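Local coordinates for protein of unknown function with a Fic domain (Bacteroides thetaiotaomicron VPI-5482, PDB 3CUC) that is of unknown function but carries a domain of the Fic/DOC family within a predominantly helical single chain, at residues R101-Y112 and V130-N138; N46-L56 and G64-K75. One frame throughout, in Å; residues are numbered along the deposited sequence.

Contact 1: R101-Y112 and V130-N138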
loop_
_atom_site.group_PDB
_atom_site.type_symbol
_atom_site.label_atom_id
_atom_site.label_comp_id
_atom_site.label_asym_id
_atom_site.label_seq_id
_atom_site.Cartn_x
_atom_site.Cartn_y
_atom_site.Cartn_z
ATOM N N ARG A 101 9.287 -2.192 10.029
ATOM C CA ARG A 101 10.669 -1.727 9.977
ATOM C C ARG A 101 11.478 -2.558 8.980
ATOM O O ARG A 101 12.231 -2.012 8.179
ATOM C CB ARG A 101 11.307 -1.784 11.370
ATOM C CG ARG A 101 10.632 -0.874 12.408
ATOM C CD ARG A 101 10.920 -1.319 13.845
ATOM N NE ARG A 101 12.216 -0.813 14.279
ATOM C CZ ARG A 101 12.422 0.381 14.830
ATOM N NH1 ARG A 101 11.414 1.213 15.050
ATOM N NH2 ARG A 101 13.650 0.746 15.170
ATOM N N GLU A 102 11.304 -3.875 9.022
ATOM C CA GLU A 102 11.967 -4.769 8.074
ATOM C C GLU A 102 11.514 -4.479 6.640
ATOM O O GLU A 102 12.282 -4.631 5.689
ATOM C CB GLU A 102 11.682 -6.235 8.431
ATOM C CG GLU A 102 12.476 -7.258 7.616
ATOM C CD GLU A 102 13.977 -7.149 7.832
ATOM O OE1 GLU A 102 14.423 -7.320 8.985
ATOM O OE2 GLU A 102 14.716 -6.896 6.854
ATOM N N LEU A 103 10.261 -4.063 6.499
ATOM C CA LEU A 103 9.705 -3.694 5.202
ATOM C C LEU A 103 10.432 -2.475 4.642
ATOM O O LEU A 103 10.805 -2.451 3.471
ATOM C CB LEU A 103 8.204 -3.404 5.334
ATOM C CG LEU A 103 7.290 -3.692 4.138
ATOM C CD1 LEU A 103 7.502 -5.098 3.571
ATOM C CD2 LEU A 103 5.843 -3.502 4.559
ATOM N N ASN A 104 10.640 -1.472 5.490
ATOM C CA ASN A 104 11.372 -0.274 5.098
ATOM C C ASN A 104 12.817 -0.601 4.716
ATOM O O ASN A 104 13.304 -0.197 3.656
ATOM C CB ASN A 104 11.355 0.749 6.233
ATOM C CG ASN A 104 11.913 2.093 5.810
ATOM O OD1 ASN A 104 13.066 2.415 6.097
ATOM N ND2 ASN A 104 11.099 2.878 5.108
ATOM N N ARG A 105 13.488 -1.349 5.588
ATOM C CA ARG A 105 14.845 -1.811 5.338
ATOM C C ARG A 105 14.943 -2.518 3.986
ATOM O O ARG A 105 15.905 -2.332 3.256
ATOM C CB ARG A 105 15.279 -2.757 6.465
ATOM C CG ARG A 105 16.743 -3.236 6.416
ATOM C CD ARG A 105 17.131 -4.050 7.677
ATOM N NE ARG A 105 16.937 -3.290 8.927
ATOM C CZ ARG A 105 15.977 -3.498 9.842
ATOM N NH1 ARG A 105 15.082 -4.471 9.704
ATOM N NH2 ARG A 105 15.916 -2.721 10.924
ATOM N N THR A 106 13.937 -3.321 3.656
ATOM C CA THR A 106 13.946 -4.113 2.428
ATOM C C THR A 106 13.798 -3.256 1.175
ATOM O O THR A 106 14.656 -3.297 0.296
ATOM C CB THR A 106 12.817 -5.161 2.433
ATOM O OG1 THR A 106 12.946 -5.993 3.585
ATOM C CG2 THR A 106 12.868 -6.022 1.183
ATOM N N ILE A 107 12.718 -2.479 1.098
ATOM C CA ILE A 107 12.367 -1.781 -0.149
ATOM C C ILE A 107 13.335 -0.633 -0.479
ATOM O O ILE A 107 13.578 -0.347 -1.655
ATOM C CB ILE A 107 10.892 -1.277 -0.170
ATOM C CG1 ILE A 107 10.660 -0.142 0.829
ATOM C CG2 ILE A 107 9.935 -2.422 0.100
ATOM C CD1 ILE A 107 9.338 0.524 0.639
ATOM N N LEU A 108 13.858 0.022 0.559
ATOM C CA LEU A 108 14.977 0.951 0.410
ATOM C C LEU A 108 16.216 0.113 0.675
ATOM O O LEU A 108 16.467 -0.268 1.816
ATOM C CB LEU A 108 14.900 2.101 1.423
ATOM C CG LEU A 108 13.563 2.817 1.579
ATOM C CD1 LEU A 108 13.682 3.944 2.614
ATOM C CD2 LEU A 108 13.078 3.338 0.228
ATOM N N VAL A 109 16.994 -0.184 -0.357
ATOM C CA VAL A 109 17.964 -1.278 -0.261
ATOM C C VAL A 109 18.970 -1.127 0.885
ATOM O O VAL A 109 19.332 -2.118 1.520
ATOM C CB VAL A 109 18.717 -1.467 -1.586
ATOM C CG1 VAL A 109 19.756 -2.586 -1.464
ATOM C CG2 VAL A 109 17.720 -1.761 -2.715
ATOM N N GLN A 110 19.384 0.108 1.169
ATOM C CA GLN A 110 20.487 0.359 2.106
ATOM C C GLN A 110 20.528 1.803 2.592
ATOM O O GLN A 110 19.887 2.680 2.005
ATOM C CB GLN A 110 21.809 0.024 1.426
ATOM C CG GLN A 110 22.001 0.759 0.106
ATOM C CD GLN A 110 23.003 0.081 -0.808
ATOM O OE1 GLN A 110 23.905 -0.624 -0.353
ATOM N NE2 GLN A 110 22.848 0.295 -2.108
ATOM N N ASP A 111 21.310 2.030 3.652
ATOM C CA ASP A 111 21.424 3.342 4.319
ATOM C C ASP A 111 21.776 4.513 3.389
ATOM O O ASP A 111 22.141 4.316 2.223
ATOM C CB ASP A 111 22.435 3.269 5.477
ATOM C CG ASP A 111 21.769 3.034 6.821
ATOM O OD1 ASP A 111 20.855 3.816 7.183
ATOM O OD2 ASP A 111 22.171 2.081 7.524
ATOM N N TYR A 112 21.677 5.729 3.929
ATOM C CA TYR A 112 21.746 6.957 3.119
ATOM C C TYR A 112 22.119 8.256 3.868
ATOM O O TYR A 112 22.172 8.302 5.097
ATOM C CB TYR A 112 20.421 7.170 2.360
ATOM C CG TYR A 112 19.121 7.084 3.164
ATOM C CD1 TYR A 112 19.101 7.058 4.568
ATOM C CD2 TYR A 112 17.903 7.021 2.494
ATOM C CE1 TYR A 112 17.907 6.977 5.263
ATOM C CE2 TYR A 112 16.710 6.947 3.176
ATOM C CZ TYR A 112 16.712 6.923 4.557
ATOM O OH TYR A 112 15.503 6.844 5.215
ATOM N N VAL A 130 18.222 3.288 6.883
ATOM C CA VAL A 130 16.984 2.585 6.544
ATOM C C VAL A 130 16.555 1.589 7.628
ATOM O O VAL A 130 17.391 1.047 8.362
ATOM C CB VAL A 130 17.100 1.826 5.201
ATOM C CG1 VAL A 130 17.207 2.806 4.040
ATOM C CG2 VAL A 130 18.283 0.863 5.225
ATOM N N GLY A 131 15.243 1.353 7.707
ATOM C CA GLY A 131 14.659 0.466 8.716
ATOM C C GLY A 131 14.623 1.035 10.127
ATOM O O GLY A 131 14.455 0.288 11.093
ATOM N N GLU A 132 14.765 2.356 10.240
ATOM C CA GLU A 132 14.806 3.052 11.526
ATOM C C GLU A 132 13.900 4.274 11.464
ATOM O O GLU A 132 13.816 4.931 10.424
ATOM C CB GLU A 132 16.238 3.499 11.827
ATOM C CG GLU A 132 17.181 2.371 12.214
ATOM C CD GLU A 132 17.015 1.939 13.665
ATOM O OE1 GLU A 132 17.426 2.701 14.569
ATOM O OE2 GLU A 132 16.486 0.831 13.901
ATOM N N TYR A 133 13.236 4.588 12.574
ATOM C CA TYR A 133 12.317 5.731 12.611
ATOM C C TYR A 133 13.057 7.069 12.415
ATOM O O TYR A 133 14.261 7.165 12.662
ATOM C CB TYR A 133 11.499 5.752 13.917
ATOM C CG TYR A 133 10.485 4.622 14.117
ATOM C CD1 TYR A 133 9.933 3.915 13.040
ATOM C CD2 TYR A 133 10.040 4.298 15.399
ATOM C CE1 TYR A 133 8.989 2.891 13.247
ATOM C CE2 TYR A 133 9.094 3.284 15.615
ATOM C CZ TYR A 133 8.574 2.583 14.540
ATOM O OH TYR A 133 7.652 1.579 14.772
ATOM N N LYS A 134 12.317 8.085 11.963
ATOM C CA LYS A 134 12.856 9.418 11.655
ATOM C C LYS A 134 13.549 10.039 12.862
ATOM O O LYS A 134 13.050 9.914 13.981
ATOM C CB LYS A 134 11.731 10.353 11.186
ATOM N N SER A 135 14.695 10.692 12.628
ATOM C CA SER A 135 15.430 11.446 13.672
ATOM C C SER A 135 15.418 12.968 13.419
ATOM O O SER A 135 15.354 13.751 14.368
ATOM C CB SER A 135 16.869 10.933 13.812
ATOM O OG SER A 135 17.542 10.936 12.568
ATOM N N ARG A 136 15.504 13.373 12.148
ATOM C CA ARG A 136 15.174 14.741 11.725
ATOM C C ARG A 136 13.718 14.739 11.216
ATOM O O ARG A 136 13.302 13.768 10.572
ATOM C CB ARG A 136 16.121 15.199 10.612
ATOM N N PRO A 137 12.924 15.797 11.523
ATOM C CA PRO A 137 11.519 15.834 11.050
ATOM C C PRO A 137 11.343 15.550 9.538
ATOM O O PRO A 137 12.163 15.989 8.731
ATOM C CB PRO A 137 11.067 17.262 11.402
ATOM C CG PRO A 137 11.914 17.651 12.561
ATOM C CD PRO A 137 13.254 16.985 12.338
ATOM N N ASN A 138 10.285 14.815 9.176
ATOM C CA ASN A 138 9.997 14.430 7.774
ATOM C C ASN A 138 9.000 15.373 7.055
ATOM O O ASN A 138 8.462 15.022 5.998
ATOM C CB ASN A 138 9.488 12.977 7.716
#
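Arg101, on helix 97-107, reaches across to Gly131, Glu132 and Tyr133 of the loop that leads to strand 140-141. Arg101 CB lies 3.8 Å from Gly131 O and CG skirts the Tyr133 ring at CE1. A bend at chi3 (82°) then turns the guanidinium toward the loop. Arg101 NE has Gly131 O as its nearest loop atom, 4.0 Å away, and that oxygen lies over one face of the guanidinium. Arg101 NH1 stands 3.1 Å above the centre of the Tyr133 ring, with the two planes 76° apart, so the guanidinium meets the ring face with its edge. This is a cation-pi contact, Arg101 CZ lying 4.4 Å from the Tyr133 ring centroid. Arg101 NH2 reaches Glu132 OE2 at 3.1 Å in a salt bridge whose hydrogen bond is weak. The Tyr133 hydroxyl bonds to Glu97 of the same helix.

One turn on, Asn104 OD1 accepts a hydrogen bond from Gly131 N at 2.9 Å, on a lone pair in the carbonyl plane, while its ND2 bonds to Asp197 O. One amide thus joins the helix to two loops. Val130 packs where the helix ends: CG1 lies 3.6 Å from Leu108 CB and also over one face of the Tyr112 ring, a CH-pi contact 4.3 Å from the centroid.

The chemistry of this helix-to-loop contact is graded: a buried, nearly straight hydrogen bond (163°) from Gly131 N to the Asn104 amide probably fixes the loop here, whereas the charge on Arg101 is probably shared between the Glu132 carboxylate and the Tyr133 pi face.

Contact 2: N46-L56 and G64-K75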
loop_
_atom_site.group_PDB
_atom_site.type_symbol
_atom_site.label_atom_id
_atom_site.label_comp_id
_atom_site.label_asym_id
_atom_site.label_seq_id
_atom_site.Cartn_x
_atom_site.Cartn_y
_atom_site.Cartn_z
ATOM N N ASN A 46 10.192 7.040 -9.310
ATOM C CA ASN A 46 10.996 6.035 -10.019
ATOM C C ASN A 46 10.737 6.141 -11.516
ATOM O O ASN A 46 9.583 6.081 -11.956
ATOM C CB ASN A 46 10.647 4.627 -9.551
ATOM C CG ASN A 46 11.587 3.566 -10.115
ATOM O OD1 ASN A 46 11.936 3.588 -11.297
ATOM N ND2 ASN A 46 11.992 2.626 -9.268
ATOM N N THR A 47 11.798 6.296 -12.298
ATOM C CA THR A 47 11.643 6.625 -13.716
ATOM C C THR A 47 11.904 5.429 -14.623
ATOM O O THR A 47 12.181 5.592 -15.807
ATOM C CB THR A 47 12.543 7.826 -14.130
ATOM O OG1 THR A 47 13.925 7.476 -13.972
ATOM C CG2 THR A 47 12.209 9.064 -13.291
ATOM N N LEU A 48 11.804 4.225 -14.079
ATOM C CA LEU A 48 11.835 3.043 -14.926
ATOM C C LEU A 48 10.562 2.980 -15.757
ATOM O O LEU A 48 9.458 3.102 -15.223
ATOM C CB LEU A 48 11.964 1.750 -14.116
ATOM C CG LEU A 48 13.330 1.355 -13.548
ATOM C CD1 LEU A 48 13.260 -0.045 -12.958
ATOM C CD2 LEU A 48 14.436 1.426 -14.587
ATOM N N THR A 49 10.726 2.778 -17.063
ATOM C CA THR A 49 9.586 2.628 -17.960
ATOM C C THR A 49 8.932 1.307 -17.651
ATOM O O THR A 49 9.414 0.547 -16.823
ATOM C CB THR A 49 9.970 2.668 -19.460
ATOM O OG1 THR A 49 10.673 1.471 -19.812
ATOM C CG2 THR A 49 10.815 3.909 -19.776
ATOM N N TYR A 50 7.822 1.044 -18.318
ATOM C CA TYR A 50 7.054 -0.172 -18.103
ATOM C C TYR A 50 7.783 -1.381 -18.663
ATOM O O TYR A 50 7.745 -2.459 -18.081
ATOM C CB TYR A 50 5.704 -0.033 -18.786
ATOM C CG TYR A 50 4.677 -0.998 -18.276
ATOM C CD1 TYR A 50 4.120 -0.834 -17.019
ATOM C CD2 TYR A 50 4.253 -2.077 -19.051
ATOM C CE1 TYR A 50 3.174 -1.720 -16.538
ATOM C CE2 TYR A 50 3.307 -2.972 -18.578
ATOM C CZ TYR A 50 2.770 -2.788 -17.322
ATOM O OH TYR A 50 1.833 -3.671 -16.846
ATOM N N GLY A 51 8.460 -1.181 -19.792
ATOM C CA GLY A 51 9.263 -2.217 -20.420
ATOM C C GLY A 51 10.419 -2.576 -19.522
ATOM O O GLY A 51 10.614 -3.748 -19.209
ATOM N N GLN A 52 11.170 -1.557 -19.096
ATOM C CA GLN A 52 12.293 -1.744 -18.183
ATOM C C GLN A 52 11.822 -2.556 -16.969
ATOM O O GLN A 52 12.501 -3.484 -16.524
ATOM C CB GLN A 52 12.880 -0.384 -17.763
ATOM C CG GLN A 52 13.659 0.313 -18.862
ATOM C CD GLN A 52 14.109 1.677 -18.460
ATOM O OE1 GLN A 52 13.338 2.455 -17.913
ATOM N NE2 GLN A 52 15.376 1.987 -18.728
ATOM N N THR A 53 10.640 -2.227 -16.466
ATOM C CA THR A 53 10.104 -2.891 -15.287
ATOM C C THR A 53 9.720 -4.342 -15.562
ATOM O O THR A 53 10.073 -5.241 -14.794
ATOM C CB THR A 53 8.839 -2.187 -14.755
ATOM O OG1 THR A 53 9.136 -0.826 -14.415
ATOM C CG2 THR A 53 8.299 -2.911 -13.524
ATOM N N LYS A 54 8.948 -4.556 -16.626
ATOM C CA LYS A 54 8.447 -5.892 -16.985
ATOM C C LYS A 54 9.578 -6.880 -17.235
ATOM O O LYS A 54 9.590 -7.965 -16.666
ATOM C CB LYS A 54 7.587 -5.809 -18.242
ATOM C CG LYS A 54 6.987 -7.140 -18.701
ATOM C CD LYS A 54 6.139 -6.958 -19.971
ATOM C CE LYS A 54 4.864 -7.815 -19.954
ATOM N NZ LYS A 54 3.823 -7.279 -20.886
ATOM N N LEU A 55 10.522 -6.496 -18.091
ATOM C CA LEU A 55 11.696 -7.322 -18.364
ATOM C C LEU A 55 12.563 -7.591 -17.120
ATOM O O LEU A 55 13.297 -8.583 -17.081
ATOM C CB LEU A 55 12.548 -6.694 -19.472
ATOM C CG LEU A 55 11.961 -6.772 -20.887
ATOM C CD1 LEU A 55 12.731 -5.892 -21.865
ATOM C CD2 LEU A 55 11.940 -8.213 -21.377
ATOM N N LEU A 56 12.492 -6.719 -16.112
ATOM C CA LEU A 56 13.150 -6.987 -14.834
ATOM C C LEU A 56 12.422 -8.082 -14.050
ATOM O O LEU A 56 13.025 -9.076 -13.660
ATOM C CB LEU A 56 13.246 -5.725 -13.970
ATOM C CG LEU A 56 13.821 -5.951 -12.558
ATOM C CD1 LEU A 56 15.329 -6.142 -12.611
ATOM C CD2 LEU A 56 13.461 -4.814 -11.615
ATOM N N GLY A 64 17.267 -0.618 -22.177
ATOM C CA GLY A 64 17.200 0.825 -22.271
ATOM C C GLY A 64 18.101 1.483 -21.246
ATOM O O GLY A 64 19.070 0.868 -20.759
ATOM N N ASN A 65 17.770 2.727 -20.908
ATOM C CA ASN A 65 18.591 3.553 -20.025
ATOM C C ASN A 65 17.974 3.645 -18.634
ATOM O O ASN A 65 16.763 3.815 -18.497
ATOM C CB ASN A 65 18.746 4.933 -20.636
ATOM C CG ASN A 65 19.433 4.887 -21.975
ATOM O OD1 ASN A 65 19.317 5.810 -22.787
ATOM N ND2 ASN A 65 20.164 3.802 -22.219
ATOM N N ALA A 66 18.813 3.502 -17.610
ATOM C CA ALA A 66 18.361 3.468 -16.222
ATOM C C ALA A 66 19.538 3.630 -15.293
ATOM O O ALA A 66 20.684 3.739 -15.735
ATOM C CB ALA A 66 17.665 2.171 -15.925
ATOM N N SER A 67 19.262 3.653 -13.996
ATOM C CA SER A 67 20.337 3.627 -13.001
ATOM C C SER A 67 20.226 2.291 -12.306
ATOM O O SER A 67 19.135 1.725 -12.210
ATOM C CB SER A 67 20.195 4.763 -11.987
ATOM O OG SER A 67 19.098 4.507 -11.117
ATOM N N LEU A 68 21.349 1.780 -11.829
ATOM C CA LEU A 68 21.328 0.533 -11.089
ATOM C C LEU A 68 20.314 0.647 -9.951
ATOM O O LEU A 68 19.497 -0.235 -9.765
ATOM C CB LEU A 68 22.720 0.208 -10.568
ATOM C CG LEU A 68 22.862 -1.147 -9.902
ATOM C CD1 LEU A 68 22.325 -2.221 -10.817
ATOM C CD2 LEU A 68 24.325 -1.406 -9.532
ATOM N N LYS A 69 20.345 1.772 -9.239
ATOM C CA LYS A 69 19.428 2.075 -8.126
ATOM C C LYS A 69 17.935 1.937 -8.473
ATOM O O LYS A 69 17.173 1.376 -7.697
ATOM C CB LYS A 69 19.702 3.497 -7.620
ATOM C CG LYS A 69 19.044 3.873 -6.303
ATOM C CD LYS A 69 18.530 5.322 -6.341
ATOM C CE LYS A 69 17.900 5.741 -5.013
ATOM N NZ LYS A 69 16.676 6.577 -5.210
ATOM N N ASP A 70 17.509 2.451 -9.620
ATOM C CA ASP A 70 16.123 2.257 -10.040
ATOM C C ASP A 70 15.778 0.776 -10.149
ATOM O O ASP A 70 14.687 0.365 -9.768
ATOM C CB ASP A 70 15.843 2.918 -11.384
ATOM C CG ASP A 70 15.900 4.425 -11.324
ATOM O OD1 ASP A 70 14.877 5.063 -10.978
ATOM O OD2 ASP A 70 16.969 4.963 -11.666
ATOM N N TYR A 71 16.698 -0.028 -10.675
ATOM C CA TYR A 71 16.470 -1.476 -10.777
ATOM C C TYR A 71 16.466 -2.109 -9.404
ATOM O O TYR A 71 15.658 -2.988 -9.140
ATOM C CB TYR A 71 17.502 -2.168 -11.678
ATOM C CG TYR A 71 17.236 -1.985 -13.158
ATOM C CD1 TYR A 71 16.040 -2.402 -13.723
ATOM C CD2 TYR A 71 18.183 -1.394 -13.992
ATOM C CE1 TYR A 71 15.786 -2.224 -15.078
ATOM C CE2 TYR A 71 17.940 -1.218 -15.346
ATOM C CZ TYR A 71 16.743 -1.636 -15.878
ATOM O OH TYR A 71 16.494 -1.462 -17.213
ATOM N N GLU A 72 17.346 -1.647 -8.522
ATOM C CA GLU A 72 17.416 -2.212 -7.181
ATOM C C GLU A 72 16.151 -1.910 -6.380
ATOM O O GLU A 72 15.625 -2.829 -5.773
ATOM C CB GLU A 72 18.647 -1.735 -6.406
ATOM C CG GLU A 72 20.007 -1.880 -7.107
ATOM C CD GLU A 72 20.516 -3.306 -7.201
ATOM O OE1 GLU A 72 19.711 -4.252 -7.044
ATOM O OE2 GLU A 72 21.741 -3.472 -7.443
ATOM N N GLU A 73 15.658 -0.659 -6.371
ATOM C CA GLU A 73 14.472 -0.320 -5.574
ATOM C C GLU A 73 13.249 -1.059 -6.105
ATOM O O GLU A 73 12.427 -1.548 -5.334
ATOM C CB GLU A 73 14.204 1.195 -5.529
ATOM C CG GLU A 73 15.117 1.964 -4.590
ATOM C CD GLU A 73 14.633 3.376 -4.312
ATOM O OE1 GLU A 73 13.481 3.710 -4.664
ATOM O OE2 GLU A 73 15.416 4.157 -3.732
HETATM N N MSE A 74 13.138 -1.131 -7.427
HETATM C CA MSE A 74 12.036 -1.833 -8.068
HETATM C C MSE A 74 12.079 -3.284 -7.662
HETATM O O MSE A 74 11.069 -3.859 -7.298
HETATM C CB MSE A 74 12.122 -1.703 -9.590
HETATM C CG MSE A 74 10.923 -2.256 -10.347
HETATM SE SE MSE A 74 9.301 -1.280 -9.982
HETATM C CE MSE A 74 9.568 0.195 -11.168
ATOM N N LYS A 75 13.261 -3.876 -7.699
ATOM C CA LYS A 75 13.441 -5.272 -7.282
ATOM C C LYS A 75 13.162 -5.476 -5.787
ATOM O O LYS A 75 12.549 -6.461 -5.396
ATOM C CB LYS A 75 14.876 -5.716 -7.585
ATOM C CG LYS A 75 15.177 -7.208 -7.372
ATOM C CD LYS A 75 16.689 -7.432 -7.281
ATOM C CE LYS A 75 17.084 -8.893 -7.506
ATOM N NZ LYS A 75 18.570 -9.062 -7.442
#
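Two helices that follow each other in the chain, 50-59 and 68-89, pack here with the loops that lead into them. Leu48 points into the joint: CD2 lies over one face of the Tyr71 ring, offset toward its rim, in a CH-pi contact 4.1 Å from the centroid, and touches Ala66 CB at 3.6 Å. Its other methyl, CD1, meets Met74 CB. Leu56 adds CD2 against Met74 CG at 3.8 Å. The short helix segments cross at -57°, with their axes 10.8 Å apart.

Two motifs shape the loop that presents Leu48. Asn46 OD1 accepts a hydrogen bond from Leu48 N at 2.9 Å in an Asx turn. Thr49 and Gln52 then form a capping box, Thr49 OG1 accepting from Gln52 N while Gln52 OE1 accepts from Thr49 N at 2.8 Å in the carbonyl plane. The same Gln52 amide turns NE2 toward the backbone of Ser63 and Asn65. The hydroxyl of Tyr71 bonds to Ser63 N, and Gln52 O lies at the edge of its ring. Met74, a selenomethionine, bent at chi2 (65°) and chi3 (81°), swings CE to within 3.4 Å of Thr53 OG1.

How the contacts relate
Contact 2 precedes contact 1 along the chain, their centres about 21 Å apart. Helix 68-89 connects them: its first turns belong to contact 2, and it also packs against helix 97-107. The two contacts touch where Val109 CG2 meets Glu72 CB at 3.8 Å. Contact 1, centred about 16 Å from the chain centre, has 3 of 11 touching residues buried; contact 2, about 20 Å out, has 6 of 13. Contact 1 mixes charged and hydrogen-bonding groups at Arg101 and Asn104 with apolar packing of Val130, which buries the most surface. Contact 2 joins two helices mainly through apolar side chains. Its Glu73 bridges to Arg201 of helix 199-213, which Ile107 and Leu108 of contact 1 also touch.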